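Alpha-glucosidase (Pseudoalteromonas sp. K8, PDB 5HQA) hydrolyses alpha-glucosides as a chloride-activated family 97 glycoside hydrolase, here holding acarbose beside a bound calcium ion. Local coordinates at residues 263-268 with 550-555; 384-389 with 434-439; 451-456 with 524-529. All coordinates share one frame; numbering follows the deposited sequence. Where two conformers were deposited one is given.

Contact 1. Residues 263-268 with 550-555; sequences PGKYIG and VPTDWQ
Lys265 reaches across to the chain leaving helix 541-549 and sets its ammonium on Val550: NZ donates to Val550 O over 2.7 Å, tilted 28° from the carbonyl plane. A bend about the CG-CD bond (chi3 -68°) turns the end of the chain onto that oxygen, and the same NZ bonds Ile547 O, so one buried charge gathers carbonyls where the helix ends (Gln548 O only weakly) and probably interacts favourably with its dipole. Lower on the lysine, CG meets Thr552 CG2 at 3.6 Å, the two side chains crossing at a slant. This lysine-threonine side is the tight one. Thr552 OG1 lies 3.2 Å from Gly264 N, but the angle is poor for a bond; the hydroxyl is spoken for by Pro526 O. The other end is looser: Pro263 CB and Asp553 CB stand 4.1 Å apart in plain van der Waals contact, beside the partly exposed Gly264, while Asp553 OD2 turns to Gly71 N. The contact joins the start of strand 264-269, which lies between strands 307-310 and 527-529 in the parallel sheet, to the link from helix 541-549 into strand 554-563 of the C-terminal antiparallel sheet, where Val550 also packs on Tyr586.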
loop_
_atom_site.group_PDB
_atom_site.type_symbol
_atom_site.label_atom_id
_atom_site.label_comp_id
_atom_site.label_asym_id
_atom_site.label_seq_id
_atom_site.Cartn_x
_atom_site.Cartn_y
_atom_site.Cartn_z
ATOM N N PRO A 263 7.083 -2.297 14.811
ATOM C CA PRO A 263 6.443 -1.053 14.366
ATOM C C PRO A 263 6.978 0.125 15.165
ATOM O O PRO A 263 7.333 -0.011 16.337
ATOM C CB PRO A 263 4.956 -1.290 14.661
ATOM C CG PRO A 263 4.818 -2.786 14.752
ATOM C CD PRO A 263 6.110 -3.261 15.351
ATOM N N GLY A 264 7.045 1.286 14.527
ATOM C CA GLY A 264 7.523 2.458 15.236
ATOM C C GLY A 264 7.650 3.649 14.310
ATOM O O GLY A 264 7.282 3.591 13.139
ATOM N N LYS A 265 8.187 4.732 14.856
ATOM C CA LYS A 265 8.361 5.967 14.105
ATOM C C LYS A 265 9.837 6.203 13.836
ATOM O O LYS A 265 10.697 5.778 14.611
ATOM C CB LYS A 265 7.758 7.149 14.864
ATOM C CG LYS A 265 6.232 7.091 14.903
ATOM C CD LYS A 265 5.658 8.084 15.902
ATOM C CE LYS A 265 6.016 7.675 17.329
ATOM N NZ LYS A 265 5.195 8.423 18.308
ATOM N N TYR A 266 10.135 6.869 12.720
ATOM C CA TYR A 266 11.526 7.105 12.366
ATOM C C TYR A 266 11.685 8.484 11.748
ATOM O O TYR A 266 10.715 9.119 11.324
ATOM C CB TYR A 266 12.068 6.013 11.419
ATOM C CG TYR A 266 11.514 6.001 10.012
ATOM C CD1 TYR A 266 10.232 5.523 9.744
ATOM C CD2 TYR A 266 12.290 6.423 8.942
ATOM C CE1 TYR A 266 9.729 5.494 8.448
ATOM C CE2 TYR A 266 11.800 6.394 7.645
ATOM C CZ TYR A 266 10.519 5.931 7.405
ATOM O OH TYR A 266 10.035 5.912 6.118
ATOM N N ILE A 267 12.932 8.952 11.739
ATOM C CA ILE A 267 13.315 10.164 11.028
ATOM C C ILE A 267 14.398 9.778 10.033
ATOM O O ILE A 267 14.794 8.610 9.951
ATOM C CB ILE A 267 13.813 11.256 11.988
ATOM C CG1 ILE A 267 15.056 10.766 12.742
ATOM C CG2 ILE A 267 12.698 11.673 12.954
ATOM C CD1 ILE A 267 15.570 11.755 13.778
ATOM N N GLY A 268 14.897 10.742 9.271
ATOM C CA GLY A 268 15.917 10.358 8.328
ATOM C C GLY A 268 16.675 11.499 7.706
ATOM O O GLY A 268 16.147 12.601 7.560
ATOM N N VAL A 550 1.806 9.735 18.945
ATOM C CA VAL A 550 0.922 8.856 18.178
ATOM C C VAL A 550 1.578 7.492 17.965
ATOM O O VAL A 550 2.769 7.417 17.628
ATOM C CB VAL A 550 0.512 9.518 16.849
ATOM C CG1 VAL A 550 1.715 9.696 15.891
ATOM C CG2 VAL A 550 -0.641 8.752 16.182
ATOM N N PRO A 551 0.853 6.391 18.164
ATOM C CA PRO A 551 1.393 5.059 17.868
ATOM C C PRO A 551 1.281 4.753 16.374
ATOM O O PRO A 551 0.736 5.537 15.591
ATOM C CB PRO A 551 0.514 4.131 18.709
ATOM C CG PRO A 551 -0.786 4.857 18.844
ATOM C CD PRO A 551 -0.459 6.331 18.830
ATOM N N THR A 552 1.843 3.599 15.981
ATOM C CA THR A 552 1.782 3.125 14.603
ATOM C C THR A 552 1.228 1.704 14.526
ATOM O O THR A 552 1.297 1.071 13.464
ATOM C CB THR A 552 3.162 3.165 13.929
ATOM O OG1 THR A 552 3.998 2.148 14.494
ATOM C CG2 THR A 552 3.833 4.524 14.121
ATOM N N ASP A 553 0.690 1.190 15.622
ATOM C CA ASP A 553 0.229 -0.187 15.698
ATOM C C ASP A 553 -1.080 -0.175 16.471
ATOM O O ASP A 553 -1.163 0.428 17.544
ATOM C CB ASP A 553 1.285 -1.062 16.383
ATOM C CG ASP A 553 1.011 -2.544 16.227
ATOM O OD1 ASP A 553 1.416 -3.305 17.131
ATOM O OD2 ASP A 553 0.402 -2.947 15.207
ATOM N N TRP A 554 -2.105 -0.817 15.922
ATOM C CA TRP A 554 -3.465 -0.554 16.352
ATOM C C TRP A 554 -4.175 -1.858 16.654
ATOM O O TRP A 554 -4.057 -2.825 15.896
ATOM C CB TRP A 554 -4.233 0.205 15.264
ATOM C CG TRP A 554 -3.499 1.415 14.755
ATOM C CD1 TRP A 554 -2.754 1.509 13.606
ATOM C CD2 TRP A 554 -3.440 2.702 15.377
ATOM N NE1 TRP A 554 -2.235 2.777 13.480
ATOM C CE2 TRP A 554 -2.640 3.529 14.556
ATOM C CE3 TRP A 554 -3.976 3.233 16.560
ATOM C CZ2 TRP A 554 -2.375 4.864 14.871
ATOM C CZ3 TRP A 554 -3.718 4.566 16.870
ATOM C CH2 TRP A 554 -2.922 5.363 16.027
ATOM N N GLN A 555 -4.914 -1.898 17.766
ATOM C CA GLN A 555 -5.734 -3.083 17.980
ATOM C C GLN A 555 -7.060 -3.012 17.236
ATOM O O GLN A 555 -7.651 -4.063 16.963
ATOM C CB GLN A 555 -5.977 -3.336 19.470
ATOM C CG GLN A 555 -6.468 -2.167 20.272
ATOM C CD GLN A 555 -6.831 -2.596 21.685
ATOM O OE1 GLN A 555 -7.561 -3.571 21.865
ATOM N NE2 GLN A 555 -6.304 -1.895 22.688
#

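Contact 2. Residues 384-389 with 434-439; sequences QVKTGY and NTHEPI. With CA (calcium ion), chain C; AC1 (4,6-dideoxy-4-{[(1S,4R,5S,6S)-4,5,6-trihydroxy-3-(hydroxymethyl)cyclohex-2-en-1-yl]amino}-alpha-D-glucopyranose), chain B.
Lys386 and Thr387 pair with Asn434 and Thr435 as neighbouring parallel strands, joined by backbone bonds from Asn434 N to Val385 O, Thr387 N to Asn434 O and His436 N to Thr387 O. Lys386 leaves its strand fully extended, CG trans to the backbone N (chi1 175°), beside Asn434 and pointing the same way. Its CB lies 3.9 Å from Asn434 O, and CG is 4.0 Å from Asn434 ND2. CE then sits squarely over the His436 ring, 3.4 Å from the centroid and 6° off the normal, a CH-pi contact. At the tip NZ donates to O3B of the acarviosine unit AC1 over 2.8 Å and forms a salt bridge with Glu311. The imidazole thus covered by the lysine gives its edge to the inhibitor: His436 ND1 points at AC1 O2B, 2.7 Å away, along an almost straight bond (172°), while NE2 is tied to Asp489, which also takes Asn434 ND2. Glu437 divides its carboxylate. OE1 accepts Tyr389 N over 3.0 Å with its anti lone pair, and OE2 binds the calcium ion at 2.4 Å, together with Glu154, Glu455 and Glu461. On the other side of the sheet, the hydroxyls of Thr387 and Tyr389 share a water, which Thr435 OG1 reaches weakly; Thr435 OG1 has Trp451 NE1 as its stronger partner. At the strand ends the sheet therefore presents a cation, an imidazole N-H and a metal-bound carboxylate to one ligand. O2B, held by His436 and also bound to calcium, is probably polarised by both, and the backbone grip on OE1 probably helps fix how Glu437 offers its other oxygen to the metal.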
loop_
_atom_site.group_PDB
_atom_site.type_symbol
_atom_site.label_atom_id
_atom_site.label_comp_id
_atom_site.label_asym_id
_atom_site.label_seq_id
_atom_site.Cartn_x
_atom_site.Cartn_y
_atom_site.Cartn_z
ATOM N N GLN A 384 15.832 -2.739 9.881
ATOM C CA GLN A 384 14.910 -2.340 8.822
ATOM C C GLN A 384 15.720 -1.755 7.679
ATOM O O GLN A 384 16.706 -1.049 7.915
ATOM C CB GLN A 384 13.875 -1.308 9.307
ATOM C CG GLN A 384 13.012 -1.817 10.455
ATOM C CD GLN A 384 12.025 -0.779 11.018
ATOM O OE1 GLN A 384 12.124 0.428 10.738
ATOM N NE2 GLN A 384 11.069 -1.258 11.832
ATOM N N VAL A 385 15.312 -2.058 6.447
ATOM C CA VAL A 385 15.980 -1.567 5.244
ATOM C C VAL A 385 14.927 -1.035 4.284
ATOM O O VAL A 385 13.920 -1.706 4.022
ATOM C CB VAL A 385 16.827 -2.665 4.568
ATOM C CG1 VAL A 385 17.371 -2.183 3.225
ATOM C CG2 VAL A 385 17.972 -3.086 5.490
ATOM N N LYS A 386 15.148 0.181 3.787
ATOM C CA LYS A 386 14.349 0.754 2.713
ATOM C C LYS A 386 15.024 0.415 1.391
ATOM O O LYS A 386 16.208 0.713 1.210
ATOM C CB LYS A 386 14.235 2.269 2.888
ATOM C CG LYS A 386 13.530 2.998 1.764
ATOM C CD LYS A 386 13.483 4.495 2.073
ATOM C CE LYS A 386 12.917 5.286 0.903
ATOM N NZ LYS A 386 12.982 6.734 1.185
ATOM N N THR A 387 14.288 -0.223 0.482
ATOM C CA THR A 387 14.801 -0.550 -0.843
ATOM C C THR A 387 14.184 0.376 -1.884
ATOM O O THR A 387 13.167 1.033 -1.646
ATOM C CB THR A 387 14.510 -2.009 -1.207
ATOM O OG1 THR A 387 13.091 -2.230 -1.187
ATOM C CG2 THR A 387 15.203 -2.963 -0.215
ATOM N N GLY A 388 14.817 0.434 -3.046
ATOM C CA GLY A 388 14.380 1.351 -4.082
ATOM C C GLY A 388 14.692 0.801 -5.450
ATOM O O GLY A 388 15.703 0.125 -5.650
ATOM N N TYR A 389 13.809 1.094 -6.407
ATOM C CA TYR A 389 13.927 0.559 -7.761
ATOM C C TYR A 389 13.633 1.666 -8.777
ATOM O O TYR A 389 12.769 1.543 -9.642
ATOM C CB TYR A 389 12.992 -0.643 -7.939
ATOM C CG TYR A 389 13.312 -1.775 -6.973
ATOM C CD1 TYR A 389 12.850 -1.748 -5.660
ATOM C CD2 TYR A 389 14.091 -2.857 -7.370
ATOM C CE1 TYR A 389 13.164 -2.762 -4.764
ATOM C CE2 TYR A 389 14.408 -3.887 -6.479
ATOM C CZ TYR A 389 13.936 -3.830 -5.179
ATOM O OH TYR A 389 14.230 -4.845 -4.285
ATOM N N ASN A 434 11.036 -2.110 3.610
ATOM C CA ASN A 434 10.154 -1.026 3.184
ATOM C C ASN A 434 10.491 -0.754 1.721
ATOM O O ASN A 434 11.558 -0.207 1.428
ATOM C CB ASN A 434 10.391 0.201 4.076
ATOM C CG ASN A 434 9.821 1.492 3.507
ATOM O OD1 ASN A 434 8.979 1.489 2.606
ATOM N ND2 ASN A 434 10.274 2.619 4.065
ATOM N N THR A 435 9.614 -1.157 0.797
ATOM C CA THR A 435 9.945 -1.167 -0.630
ATOM C C THR A 435 9.412 0.083 -1.318
ATOM O O THR A 435 8.193 0.274 -1.394
ATOM C CB THR A 435 9.359 -2.392 -1.331
ATOM O OG1 THR A 435 9.699 -3.580 -0.612
ATOM C CG2 THR A 435 9.902 -2.491 -2.766
ATOM N N HIS A 436 10.308 0.900 -1.868
ATOM C CA HIS A 436 9.892 1.973 -2.764
ATOM C C HIS A 436 10.039 1.533 -4.217
ATOM O O HIS A 436 10.870 0.681 -4.541
ATOM C CB HIS A 436 10.674 3.263 -2.484
ATOM C CG HIS A 436 10.202 3.965 -1.245
ATOM N ND1 HIS A 436 10.012 5.330 -1.176
ATOM C CD2 HIS A 436 9.837 3.472 -0.034
ATOM C CE1 HIS A 436 9.566 5.648 0.029
ATOM N NE2 HIS A 436 9.462 4.540 0.744
ATOM N N GLU A 437 9.212 2.121 -5.086
ATOM C CA GLU A 437 8.964 1.612 -6.431
ATOM C C GLU A 437 8.716 0.101 -6.373
ATOM O O GLU A 437 9.469 -0.686 -6.954
ATOM C CB GLU A 437 10.099 1.947 -7.391
ATOM C CG GLU A 437 10.336 3.455 -7.506
ATOM C CD GLU A 437 11.046 4.018 -6.282
ATOM O OE1 GLU A 437 12.063 3.418 -5.881
ATOM O OE2 GLU A 437 10.569 5.025 -5.693
ATOM N N PRO A 438 7.658 -0.330 -5.675
ATOM C CA PRO A 438 7.448 -1.751 -5.396
ATOM C C PRO A 438 6.499 -2.386 -6.386
ATOM O O PRO A 438 6.005 -1.723 -7.304
ATOM C CB PRO A 438 6.792 -1.709 -4.018
ATOM C CG PRO A 438 5.848 -0.531 -4.177
ATOM C CD PRO A 438 6.605 0.485 -5.046
ATOM N N ILE A 439 6.214 -3.669 -6.176
ATOM C CA ILE A 439 4.956 -4.243 -6.636
ATOM C C ILE A 439 3.861 -3.770 -5.686
ATOM O O ILE A 439 4.094 -3.575 -4.486
ATOM C CB ILE A 439 5.043 -5.784 -6.685
ATOM C CG1 ILE A 439 3.718 -6.402 -7.150
ATOM C CG2 ILE A 439 5.411 -6.360 -5.304
ATOM C CD1 ILE A 439 3.375 -6.105 -8.608
HETATM CA CA CA C . 9.468 7.105 -5.102
HETATM C C1 AC1 B . 12.083 9.739 -9.556
HETATM O O2 AC1 B . 10.028 8.588 -9.991
HETATM C C2 AC1 B . 11.186 8.583 -9.139
HETATM C C4A AC1 B . 14.209 8.139 -2.193
HETATM C C3 AC1 B . 10.804 8.672 -7.686
HETATM O O3 AC1 B . 9.899 7.608 -7.341
HETATM C C4 AC1 B . 12.042 8.651 -6.829
HETATM N N4A AC1 B . 11.758 8.443 -5.374
HETATM C C5 AC1 B . 12.615 10.030 -7.116
HETATM O O5 AC1 B . 13.122 10.032 -8.515
HETATM C C6 AC1 B . 13.725 10.454 -6.205
HETATM C C1B AC1 B . 12.593 7.378 -4.712
HETATM C C2B AC1 B . 12.118 7.187 -3.124
HETATM O O2B AC1 B . 10.698 7.037 -3.115
HETATM C C3B AC1 B . 12.584 8.242 -2.320
HETATM O O3B AC1 B . 12.042 8.215 -0.976
HETATM O O4 AC1 B . 14.716 9.263 -1.499
HETATM C C5B AC1 B . 14.870 8.027 -3.472
HETATM C C7B AC1 B . 13.999 7.598 -4.777
HETATM C C6B AC1 B . 16.376 7.716 -3.457
HETATM O O6B AC1 B . 16.530 6.379 -3.097
HETATM O O HOH W 1 12.559 -4.894 -1.923
#

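Contact 3. Residues 451-456 with 524-529; sequences WITREG and YSPIQM. With CA (calcium ion), chain C; AC1 (4,6-dideoxy-4-{[(1S,4R,5S,6S)-4,5,6-trihydroxy-3-(hydroxymethyl)cyclohex-2-en-1-yl]amino}-alpha-D-glucopyranose), chain B.
Ile452, Thr453 and Ile527 make the apolar part of this contact. Ile452 CD1 meets Ile527 CD1 at 3.8 Å, the two side chains crossing at about a right angle, and Thr453 CG2 abuts Ile527 CG1 at 3.7 Å. Pro526 closes the group, its CG 3.8 Å from Ile452 CB. The same CG comes within 3.1 Å of Ile452 O, a buried carbonyl with no polar partner in the model. The polar part is a short chain of hydroxyls: Thr453 OG1 donates to Ser525 OG over 3.0 Å, and Ser525 OG, swung opposite its own backbone N (chi1 180°), donates in turn to Ile527 O at 2.7 Å. With an alanine here, Thr453 OG1 would probably lose its acceptor and Ile527 O its side-chain donor. Metal ligation lies apart, where Glu455 OE1 binds the calcium ion at 2.3 Å. Strands 451-454 and 527-529 do not pair; backbone bonds from Arg454 to Asp489 and from Tyr524 to Met488 tie both segments to the chain running between them. The isoleucines lie inside the TIM-type barrel, with Val261 beside Ile452, Tyr266 of strand 264-269 and Asn434 of strand 432-435 beside Ile527.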
loop_
_atom_site.group_PDB
_atom_site.type_symbol
_atom_site.label_atom_id
_atom_site.label_comp_id
_atom_site.label_asym_id
_atom_site.label_seq_id
_atom_site.Cartn_x
_atom_site.Cartn_y
_atom_site.Cartn_z
ATOM N N TRP A 451 7.604 -7.845 5.653
ATOM C CA TRP A 451 7.342 -6.930 4.539
ATOM C C TRP A 451 6.390 -5.858 5.060
ATOM O O TRP A 451 5.173 -5.914 4.875
ATOM C CB TRP A 451 6.763 -7.676 3.341
ATOM C CG TRP A 451 7.059 -6.995 2.028
ATOM C CD1 TRP A 451 7.594 -5.748 1.852
ATOM C CD2 TRP A 451 6.875 -7.540 0.719
ATOM N NE1 TRP A 451 7.747 -5.482 0.511
ATOM C CE2 TRP A 451 7.314 -6.567 -0.206
ATOM C CE3 TRP A 451 6.386 -8.758 0.237
ATOM C CZ2 TRP A 451 7.277 -6.774 -1.585
ATOM C CZ3 TRP A 451 6.355 -8.967 -1.135
ATOM C CH2 TRP A 451 6.798 -7.980 -2.029
ATOM N N ILE A 452 6.967 -4.858 5.730
ATOM C CA ILE A 452 6.153 -4.043 6.630
ATOM C C ILE A 452 5.409 -2.930 5.899
ATOM O O ILE A 452 4.294 -2.570 6.299
ATOM C CB ILE A 452 7.009 -3.485 7.783
ATOM C CG1 ILE A 452 8.225 -2.726 7.251
ATOM C CG2 ILE A 452 7.448 -4.621 8.685
ATOM C CD1 ILE A 452 9.048 -2.081 8.340
ATOM N N THR A 453 5.967 -2.375 4.829
ATOM C CA THR A 453 5.302 -1.271 4.155
ATOM C C THR A 453 5.936 -1.087 2.778
ATOM O O THR A 453 6.908 -1.761 2.420
ATOM C CB THR A 453 5.370 0.006 5.011
ATOM O OG1 THR A 453 4.428 0.970 4.521
ATOM C CG2 THR A 453 6.786 0.614 5.004
ATOM N N ARG A 454 5.360 -0.178 1.999
ATOM C CA ARG A 454 5.888 0.135 0.677
ATOM C C ARG A 454 5.349 1.488 0.247
ATOM O O ARG A 454 4.441 2.046 0.867
ATOM C CB ARG A 454 5.513 -0.944 -0.346
ATOM C CG ARG A 454 4.048 -0.887 -0.805
ATOM C CD ARG A 454 3.646 -2.218 -1.437
ATOM N NE ARG A 454 3.757 -3.297 -0.459
ATOM C CZ ARG A 454 4.115 -4.544 -0.748
ATOM N NH1 ARG A 454 4.406 -4.888 -2.003
ATOM N NH2 ARG A 454 4.183 -5.453 0.225
ATOM N N GLU A 455 5.920 2.009 -0.834
ATOM C CA GLU A 455 5.420 3.258 -1.391
ATOM C C GLU A 455 4.370 2.931 -2.457
ATOM O O GLU A 455 3.213 2.659 -2.116
ATOM C CB GLU A 455 6.581 4.097 -1.932
ATOM C CG GLU A 455 6.219 5.536 -2.225
ATOM C CD GLU A 455 7.429 6.338 -2.683
ATOM O OE1 GLU A 455 8.053 5.959 -3.700
ATOM O OE2 GLU A 455 7.765 7.334 -2.009
ATOM N N GLY A 456 4.738 2.927 -3.736
ATOM C CA GLY A 456 3.776 2.479 -4.748
ATOM C C GLY A 456 2.600 3.411 -4.972
ATOM O O GLY A 456 1.471 2.948 -5.230
ATOM N N TYR A 524 -2.478 4.413 7.161
ATOM C CA TYR A 524 -1.891 3.380 8.002
ATOM C C TYR A 524 -0.523 2.950 7.473
ATOM O O TYR A 524 -0.353 2.701 6.274
ATOM C CB TYR A 524 -2.811 2.160 8.106
ATOM C CG TYR A 524 -2.062 1.024 8.761
ATOM C CD1 TYR A 524 -1.587 1.149 10.068
ATOM C CD2 TYR A 524 -1.764 -0.143 8.061
ATOM C CE1 TYR A 524 -0.856 0.138 10.670
ATOM C CE2 TYR A 524 -1.035 -1.166 8.660
ATOM C CZ TYR A 524 -0.586 -1.009 9.960
ATOM O OH TYR A 524 0.140 -2.005 10.548
ATOM N N SER A 525 0.457 2.849 8.382
ATOM C CA SER A 525 1.718 2.174 8.111
ATOM C C SER A 525 2.331 1.760 9.438
ATOM O O SER A 525 2.248 2.533 10.406
ATOM C CB SER A 525 2.684 3.077 7.340
ATOM O OG SER A 525 3.906 2.404 7.095
ATOM N N PRO A 526 2.932 0.567 9.539
ATOM C CA PRO A 526 3.536 0.168 10.824
ATOM C C PRO A 526 4.776 0.966 11.164
ATOM O O PRO A 526 5.141 1.048 12.346
ATOM C CB PRO A 526 3.864 -1.316 10.613
ATOM C CG PRO A 526 4.079 -1.427 9.135
ATOM C CD PRO A 526 3.077 -0.484 8.517
ATOM N N ILE A 527 5.446 1.543 10.170
ATOM C CA ILE A 527 6.482 2.538 10.411
ATOM C C ILE A 527 6.006 3.847 9.805
ATOM O O ILE A 527 5.483 3.869 8.686
ATOM C CB ILE A 527 7.865 2.126 9.863
ATOM C CG1 ILE A 527 7.815 1.802 8.372
ATOM C CG2 ILE A 527 8.424 0.946 10.662
ATOM C CD1 ILE A 527 9.202 1.687 7.745
ATOM N N GLN A 528 6.132 4.921 10.573
ATOM C CA GLN A 528 5.717 6.251 10.164
ATOM C C GLN A 528 6.920 7.168 10.284
ATOM O O GLN A 528 7.560 7.222 11.338
ATOM C CB GLN A 528 4.568 6.771 11.036
ATOM C CG GLN A 528 3.226 6.016 10.859
ATOM C CD GLN A 528 2.459 6.451 9.608
ATOM O OE1 GLN A 528 3.023 7.052 8.688
ATOM N NE2 GLN A 528 1.169 6.139 9.570
ATOM N N MET A 529 7.239 7.872 9.212
ATOM C CA MET A 529 8.326 8.831 9.271
ATOM C C MET A 529 7.813 10.160 9.787
ATOM O O MET A 529 6.691 10.564 9.484
ATOM C CB MET A 529 8.962 9.021 7.893
ATOM C CG MET A 529 10.330 9.663 7.962
ATOM S SD MET A 529 10.999 9.807 6.293
ATOM C CE MET A 529 12.703 10.240 6.668
HETATM CA CA CA C . 9.468 7.105 -5.102
HETATM C C1 AC1 B . 12.083 9.739 -9.556
HETATM O O2 AC1 B . 10.028 8.588 -9.991
HETATM C C2 AC1 B . 11.186 8.583 -9.139
HETATM C C4A AC1 B . 14.209 8.139 -2.193
HETATM C C3 AC1 B . 10.804 8.672 -7.686
HETATM O O3 AC1 B . 9.899 7.608 -7.341
HETATM C C4 AC1 B . 12.042 8.651 -6.829
HETATM N N4A AC1 B . 11.758 8.443 -5.374
HETATM C C5 AC1 B . 12.615 10.030 -7.116
HETATM O O5 AC1 B . 13.122 10.032 -8.515
HETATM C C6 AC1 B . 13.725 10.454 -6.205
HETATM C C1B AC1 B . 12.593 7.378 -4.712
HETATM C C2B AC1 B . 12.118 7.187 -3.124
HETATM O O2B AC1 B . 10.698 7.037 -3.115
HETATM C C3B AC1 B . 12.584 8.242 -2.320
HETATM O O3B AC1 B . 12.042 8.215 -0.976
HETATM O O4 AC1 B . 14.716 9.263 -1.499
HETATM C C5B AC1 B . 14.870 8.027 -3.472
HETATM C C7B AC1 B . 13.999 7.598 -4.777
HETATM C C6B AC1 B . 16.376 7.716 -3.457
HETATM O O6B AC1 B . 16.530 6.379 -3.097
#

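In the fold
All three contacts are buried and each uses a strand of the parallel barrel, but they lie at different distances from the centre of the chain. The centre of contact 3 lies nearest, about 7 Å from it, and its packing is mostly apolar. Contact 2 is regular strand pairing that ends in the calcium and inhibitor site, which Glu455 of 451-456 also enters. Contact 1, about 16 Å from the centre and away from that site, joins the barrel to the C-terminal domain through a lysine on a helix end. Strands 432-435 and 451-454 are neighbours, as are 264-269 and 527-529, where Gly264 N bonds Pro526 O. Tyr266 OH bonds the same Asp489 that serves contact 2.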